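Local coordinates for polyprenyl synthetase (Zymomonas mobilis subsp. mobilis, PDB 4KKM), which probably acts as a prenyltransferase, joining allylic and isopentenyl diphosphates into longer isoprenoid chains with the help of divalent metal ions, at residues Ala96-Cys99 / Ile100-Ser104; Leu105-Asp108 / Asp109-Cys112; Thr124-Ala128 / Phe129-Ser133. All blocks are in the same frame, centred on the assembly; numbering follows the deposited sequence.

Interaction 1: residues Ala96-Cys99 / Ile100-Ser104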
loop_
_atom_site.group_PDB
_atom_site.type_symbol
_atom_site.label_atom_id
_atom_site.label_comp_id
_atom_site.label_asym_id
_atom_site.label_seq_id
_atom_site.Cartn_x
_atom_site.Cartn_y
_atom_site.Cartn_z
ATOM N N ALA B 96 -4.076 -0.151 11.984
ATOM C CA ALA B 96 -3.964 -0.493 10.568
ATOM C C ALA B 96 -4.806 0.421 9.676
ATOM O O ALA B 96 -4.317 0.903 8.655
ATOM C CB ALA B 96 -4.335 -1.962 10.334
ATOM N N ILE B 97 -6.067 0.662 10.046
ATOM C CA ILE B 97 -6.919 1.520 9.221
ATOM C C ILE B 97 -6.424 2.958 9.301
ATOM O O ILE B 97 -6.505 3.718 8.330
ATOM C CB ILE B 97 -8.449 1.408 9.577
ATOM C CG1 ILE B 97 -9.310 2.207 8.586
ATOM C CG2 ILE B 97 -8.733 1.865 11.006
ATOM C CD1 ILE B 97 -9.138 1.762 7.142
ATOM N N GLU B 98 -5.878 3.323 10.454
ATOM C CA GLU B 98 -5.363 4.674 10.638
ATOM C C GLU B 98 -4.108 4.885 9.794
ATOM O O GLU B 98 -3.826 6.000 9.370
ATOM C CB GLU B 98 -5.107 4.966 12.124
ATOM C CG GLU B 98 -4.761 6.419 12.450
ATOM C CD GLU B 98 -5.930 7.396 12.305
ATOM O OE1 GLU B 98 -7.026 7.007 11.843
ATOM O OE2 GLU B 98 -5.739 8.580 12.653
ATOM N N CYS B 99 -3.369 3.809 9.528
ATOM C CA CYS B 99 -2.248 3.890 8.594
ATOM C C CYS B 99 -2.706 4.360 7.220
ATOM O O CYS B 99 -2.082 5.225 6.606
ATOM C CB CYS B 99 -1.549 2.540 8.449
ATOM S SG CYS B 99 -0.459 2.118 9.815
ATOM N N ILE B 100 -3.792 3.773 6.737
ATOM C CA ILE B 100 -4.340 4.130 5.432
ATOM C C ILE B 100 -4.866 5.564 5.430
ATOM O O ILE B 100 -4.613 6.332 4.500
ATOM C CB ILE B 100 -5.460 3.166 5.030
ATOM C CG1 ILE B 100 -4.920 1.732 4.951
ATOM C CG2 ILE B 100 -6.135 3.621 3.725
ATOM C CD1 ILE B 100 -3.764 1.545 3.971
ATOM N N HIS B 101 -5.592 5.926 6.482
ATOM C CA HIS B 101 -6.132 7.276 6.590
ATOM C C HIS B 101 -5.007 8.310 6.629
ATOM O O HIS B 101 -5.033 9.300 5.897
ATOM C CB HIS B 101 -7.008 7.394 7.841
ATOM C CG HIS B 101 -7.512 8.778 8.100
ATOM N ND1 HIS B 101 -8.289 9.475 7.200
ATOM C CD2 HIS B 101 -7.354 9.603 9.169
ATOM C CE1 HIS B 101 -8.587 10.662 7.696
ATOM N NE2 HIS B 101 -8.029 10.761 8.892
ATOM N N VAL B 102 -4.015 8.071 7.480
ATOM C CA VAL B 102 -2.921 9.023 7.644
ATOM C C VAL B 102 -2.103 9.152 6.357
ATOM O O VAL B 102 -1.801 10.264 5.927
ATOM C CB VAL B 102 -2.023 8.658 8.841
ATOM C CG1 VAL B 102 -0.703 9.444 8.803
ATOM C CG2 VAL B 102 -2.777 8.900 10.147
ATOM N N TYR B 103 -1.759 8.029 5.729
ATOM C CA TYR B 103 -1.008 8.111 4.474
ATOM C C TYR B 103 -1.818 8.910 3.446
ATOM O O TYR B 103 -1.259 9.698 2.684
ATOM C CB TYR B 103 -0.577 6.721 3.936
ATOM C CG TYR B 103 -1.271 6.306 2.636
ATOM C CD1 TYR B 103 -0.925 6.892 1.420
ATOM C CD2 TYR B 103 -2.262 5.324 2.628
ATOM C CE1 TYR B 103 -1.567 6.548 0.239
ATOM C CE2 TYR B 103 -2.909 4.957 1.434
ATOM C CZ TYR B 103 -2.547 5.582 0.243
ATOM O OH TYR B 103 -3.159 5.259 -0.953
ATOM N N SER B 104 -3.136 8.722 3.432
ATOM C CA SER B 104 -3.968 9.408 2.446
ATOM C C SER B 104 -3.928 10.922 2.624
ATOM O O SER B 104 -3.951 11.667 1.648
ATOM C CB SER B 104 -5.417 8.919 2.491
ATOM O OG SER B 104 -6.135 9.509 3.564
#
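Midway along helix 87-109, Glu98 meets His101 and Val102 one turn further on. The carboxylate and imidazole lie alongside each other and point the same way, with their planes 44° apart. Glu98 OE1 comes within 3.7 Å of His101 CD2, approaching the ring obliquely, whereas Glu98 OE2 sits at the ring edge, in its plane. Glu98 gets there by holding CG anti to the backbone N and then bending at chi2 (71°), which brings the carboxylate back beside the next turn. Its OE2 also forms a salt bridge with Arg70, which probably favours the ionised carboxylate in this buried setting. Val102 CG2 crosses the Glu98 side chain, 3.2 Å from Glu98 O and 3.9 Å from Glu98 OE2.

In the all-helical isoprenoid synthase fold this helix carries the first aspartate-rich motif at its C-terminal end, and this part of it is buried among other helices: Ile97 lies against helices 71-80 and 208-221, while Cys99 and Ile100 rest on Ala145 of helix 131-150. Along the backbone, His101 N donates to Ile97 O at 3.0 Å, and Val102 N to Glu98 O at 2.8 Å. By contrast, the Ile100 N to Ala96 O bond is weak, stretched to 3.5 Å.

Tyr103 N bonds Cys99 O at 3.0 Å, and that same oxygen lies at the edge of the Tyr103 ring. Beyond the turn the ring meets His107 edge-to-face and packs on Asp139 of the second subunit.

Interaction 2: residues Leu105-Asp108 / Asp109-Cys112. With CA (calcium ion), chain D.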
loop_
_atom_site.group_PDB
_atom_site.type_symbol
_atom_site.label_atom_id
_atom_site.label_comp_id
_atom_site.label_asym_id
_atom_site.label_seq_id
_atom_site.Cartn_x
_atom_site.Cartn_y
_atom_site.Cartn_z
ATOM N N LEU B 105 -3.873 11.366 3.876
ATOM C CA LEU B 105 -3.770 12.792 4.189
ATOM C C LEU B 105 -2.411 13.340 3.763
ATOM O O LEU B 105 -2.313 14.442 3.227
ATOM C CB LEU B 105 -3.956 13.026 5.689
ATOM C CG LEU B 105 -5.314 12.682 6.313
ATOM C CD1 LEU B 105 -5.230 12.850 7.821
ATOM C CD2 LEU B 105 -6.431 13.549 5.721
ATOM N N ILE B 106 -1.362 12.562 4.009
ATOM C CA ILE B 106 -0.017 12.983 3.613
ATOM C C ILE B 106 0.050 13.229 2.112
ATOM O O ILE B 106 0.532 14.271 1.654
ATOM C CB ILE B 106 1.047 11.927 3.967
ATOM C CG1 ILE B 106 1.079 11.655 5.471
ATOM C CG2 ILE B 106 2.430 12.380 3.476
ATOM C CD1 ILE B 106 2.096 10.572 5.840
ATOM N N HIS B 107 -0.448 12.270 1.341
ATOM C CA HIS B 107 -0.428 12.410 -0.106
ATOM C C HIS B 107 -1.409 13.480 -0.604
ATOM O O HIS B 107 -1.154 14.141 -1.606
ATOM C CB HIS B 107 -0.667 11.059 -0.785
ATOM C CG HIS B 107 0.536 10.157 -0.768
ATOM N ND1 HIS B 107 0.584 8.972 -1.470
ATOM C CD2 HIS B 107 1.736 10.287 -0.157
ATOM C CE1 HIS B 107 1.764 8.400 -1.277
ATOM N NE2 HIS B 107 2.485 9.177 -0.490
ATOM N N ASP B 108 -2.515 13.667 0.110
ATOM C CA ASP B 108 -3.509 14.666 -0.286
ATOM C C ASP B 108 -3.034 16.104 -0.051
ATOM O O ASP B 108 -3.422 17.017 -0.775
ATOM C CB ASP B 108 -4.834 14.429 0.442
ATOM C CG ASP B 108 -5.962 15.293 -0.097
ATOM O OD1 ASP B 108 -6.378 15.076 -1.257
ATOM O OD2 ASP B 108 -6.430 16.186 0.641
ATOM N N ASP B 109 -2.204 16.305 0.967
ATOM C CA ASP B 109 -1.753 17.646 1.327
ATOM C C ASP B 109 -0.687 18.188 0.377
ATOM O O ASP B 109 -0.478 19.398 0.309
ATOM C CB ASP B 109 -1.227 17.677 2.767
ATOM C CG ASP B 109 -2.333 17.518 3.798
ATOM O OD1 ASP B 109 -3.490 17.879 3.487
ATOM O OD2 ASP B 109 -2.046 17.035 4.916
ATOM N N MET B 110 -0.025 17.291 -0.350
ATOM C CA MET B 110 1.105 17.655 -1.212
ATOM C C MET B 110 0.723 18.702 -2.273
ATOM O O MET B 110 -0.451 18.808 -2.644
ATOM C CB MET B 110 1.713 16.396 -1.849
ATOM C CG MET B 110 2.260 15.416 -0.818
ATOM S SD MET B 110 3.142 13.966 -1.461
ATOM C CE MET B 110 2.063 13.459 -2.806
ATOM N N PRO B 111 1.712 19.499 -2.734
ATOM C CA PRO B 111 1.498 20.563 -3.728
ATOM C C PRO B 111 0.778 20.080 -4.984
ATOM O O PRO B 111 0.004 20.836 -5.580
ATOM C CB PRO B 111 2.925 20.988 -4.088
ATOM C CG PRO B 111 3.701 20.728 -2.857
ATOM C CD PRO B 111 3.108 19.481 -2.259
ATOM N N CYS B 112 1.038 18.837 -5.377
ATOM C CA CYS B 112 0.388 18.239 -6.535
ATOM C C CYS B 112 -1.118 18.159 -6.320
ATOM O O CYS B 112 -1.897 18.243 -7.267
ATOM C CB CYS B 112 0.948 16.837 -6.799
ATOM S SG CYS B 112 2.302 16.359 -5.701
HETATM CA CA CA D . -7.955 16.661 -2.241
#
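Asp109 folds back on Leu105 near the C-terminal end of helix 87-109. Its backbone N donates to Leu105 O at 2.9 Å, a bent bond with 141° at the hydrogen. The side chain follows the backbone: Asp109 OD2 lies 3.1 Å from Leu105 O. Two acceptors face each other there, so this is no hydrogen bond.

Here the helix opens into the first aspartate-rich motif of prenyl synthases, DDxxxxD, whose acidic residues are Asp108, Asp109 and Asp114. Asp108 CG, anti to the backbone N (chi1 -171°), leads the carboxylate out to the calcium ion, which OD1 binds at 2.4 Å. Asp114 OD1 is a further ligand of this ion, and Gln181 adds a weak hydrogen bond to Asp108 OD1. The like charges of the two neighbouring carboxylates lie near each other, Asp108 OD2 being 4.4 Å from Asp109 OD1, which the bound metal probably helps to offset.

Met110 lies alongside His107, pointing the same way. Its CG lies 3.2 Å from Ile106 O, and a bend at chi3 swings CE to 3.5 Å from His107 O. The thioether lies beside the imidazole, Met110 SD being 4.9 Å from the centroid of the His107 ring and approaching it obliquely. That ring is fixed by hydrogen bonds at both nitrogens, ND1 to Asp139 of the second subunit and NE2 to Val135 O.

Interaction 3: residues Thr124-Ala128 / Phe129-Ser133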
loop_
_atom_site.group_PDB
_atom_site.type_symbol
_atom_site.label_atom_id
_atom_site.label_comp_id
_atom_site.label_asym_id
_atom_site.label_seq_id
_atom_site.Cartn_x
_atom_site.Cartn_y
_atom_site.Cartn_z
ATOM N N THR B 124 1.990 20.417 7.504
ATOM C CA THR B 124 1.952 19.140 6.812
ATOM C C THR B 124 3.352 18.557 6.636
ATOM O O THR B 124 4.353 19.252 6.811
ATOM C CB THR B 124 1.264 19.284 5.454
ATOM O OG1 THR B 124 1.900 20.334 4.714
ATOM C CG2 THR B 124 -0.214 19.627 5.653
ATOM N N VAL B 125 3.413 17.275 6.292
ATOM C CA VAL B 125 4.689 16.573 6.184
ATOM C C VAL B 125 5.626 17.214 5.158
ATOM O O VAL B 125 6.814 17.403 5.428
ATOM C CB VAL B 125 4.480 15.075 5.873
ATOM C CG1 VAL B 125 5.819 14.382 5.552
ATOM C CG2 VAL B 125 3.772 14.407 7.040
ATOM N N HIS B 126 5.092 17.574 3.994
ATOM C CA HIS B 126 5.929 18.164 2.953
ATOM C C HIS B 126 6.478 19.527 3.377
ATOM O O HIS B 126 7.494 19.978 2.859
ATOM C CB HIS B 126 5.200 18.241 1.602
ATOM C CG HIS B 126 4.041 19.187 1.583
ATOM N ND1 HIS B 126 4.104 20.435 0.996
ATOM C CD2 HIS B 126 2.780 19.065 2.063
ATOM C CE1 HIS B 126 2.939 21.040 1.122
ATOM N NE2 HIS B 126 2.116 20.229 1.767
ATOM N N LYS B 127 5.818 20.164 4.339
ATOM C CA LYS B 127 6.285 21.446 4.860
ATOM C C LYS B 127 7.317 21.273 5.977
ATOM O O LYS B 127 8.375 21.902 5.958
ATOM C CB LYS B 127 5.106 22.291 5.348
ATOM C CG LYS B 127 4.126 22.660 4.250
ATOM C CD LYS B 127 4.808 23.429 3.120
ATOM C CE LYS B 127 4.840 24.930 3.386
ATOM N NZ LYS B 127 5.703 25.313 4.539
ATOM N N ALA B 128 7.005 20.424 6.951
ATOM C CA ALA B 128 7.923 20.163 8.058
ATOM C C ALA B 128 9.157 19.406 7.571
ATOM O O ALA B 128 10.250 19.549 8.118
ATOM C CB ALA B 128 7.216 19.378 9.158
ATOM N N PHE B 129 8.973 18.601 6.533
ATOM C CA PHE B 129 10.071 17.823 5.971
ATOM C C PHE B 129 10.384 18.314 4.560
ATOM O O PHE B 129 11.058 19.329 4.392
ATOM C CB PHE B 129 9.734 16.323 6.006
ATOM C CG PHE B 129 9.682 15.753 7.404
ATOM C CD1 PHE B 129 8.564 15.953 8.211
ATOM C CD2 PHE B 129 10.754 15.040 7.921
ATOM C CE1 PHE B 129 8.513 15.450 9.507
ATOM C CE2 PHE B 129 10.711 14.528 9.212
ATOM C CZ PHE B 129 9.585 14.737 10.010
ATOM N N ASP B 130 9.885 17.600 3.558
ATOM C CA ASP B 130 10.006 18.005 2.159
ATOM C C ASP B 130 9.074 17.135 1.321
ATOM O O ASP B 130 8.492 16.186 1.837
ATOM C CB ASP B 130 11.447 17.881 1.668
ATOM C CG ASP B 130 12.082 16.562 2.059
ATOM O OD1 ASP B 130 11.660 15.516 1.526
ATOM O OD2 ASP B 130 13.008 16.572 2.899
ATOM N N ASP B 131 8.935 17.463 0.039
ATOM C CA ASP B 131 7.979 16.774 -0.827
ATOM C C ASP B 131 8.299 15.287 -0.957
ATOM O O ASP B 131 7.416 14.437 -0.842
ATOM C CB ASP B 131 7.925 17.424 -2.214
ATOM C CG ASP B 131 7.361 18.839 -2.178
ATOM O OD1 ASP B 131 6.722 19.201 -1.170
ATOM O OD2 ASP B 131 7.554 19.583 -3.162
ATOM N N ALA B 132 9.567 14.970 -1.187
ATOM C CA ALA B 132 9.953 13.571 -1.349
ATOM C C ALA B 132 9.662 12.750 -0.095
ATOM O O ALA B 132 9.212 11.604 -0.176
ATOM C CB ALA B 132 11.422 13.473 -1.729
ATOM N N SER B 133 9.920 13.338 1.068
ATOM C CA SER B 133 9.660 12.644 2.320
ATOM C C SER B 133 8.164 12.392 2.517
ATOM O O SER B 133 7.774 11.401 3.124
ATOM C CB SER B 133 10.231 13.433 3.501
ATOM O OG SER B 133 11.651 13.468 3.449
#
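Val125 and Phe129 close the short helix 125-128 and Asp130 then starts helix 131-150, a tight turn between two helices of the all-helical isoprenoid synthase fold. The closing backbone bond runs from Phe129 N to Val125 O at 2.7 Å. That oxygen lies in plane at the edge of the Phe129 ring.

Apolar contacts centre on one ring atom, Phe129 CD1, which meets Val125 CG1 at 4.1 Å and Ala128 CB at 3.8 Å. Helix 54-64 supplies Arg55 and Ala59 against the ring. A serine in place of Phe129 would probably open a gap next to Val125 and Ala128 and deprive Ala59 of its aromatic partner.

Among the polar side chains, Asp131 OD1 comes 3.3 Å from His126 CB, its carboxylate crossing the imidazole with the planes 42° apart. The ring's own polar bond is from His126 NE2 to Asp116 O. A weaker C-H...O contact joins His126 CA to Asp130 O.

Asp130 is the N-cap of helix 131-150, and its OD2 forms a salt bridge with Arg55. Its OD1 is gripped twice, from the same face of the carboxylate: Ser133 N meets it nearly along the C-O bond, and Ser133 OG from above the plane at 2.8 Å.

In the fold
The three contacts follow one another along the chain. Interactions 1 and 2 share helix 87-109, their centres about 13 Å apart: the first lies in the buried interior, the second where the helix gives way to the metal-binding loop. After the short strands 118-119 and 122-123, interaction 3 turns the chain into helix 131-150, which packs beside helix 87-109. Its centre is about 9 Å from that of interaction 2, and the two touch where Asp109 meets Thr124 and Pro111 packs on His126 and Asp131. Interactions 1 and 3, about 17 Å apart between centres, do not touch. The segment between these helices, aspartate-rich motif included, thus brings metal site, turn and second subunit close together.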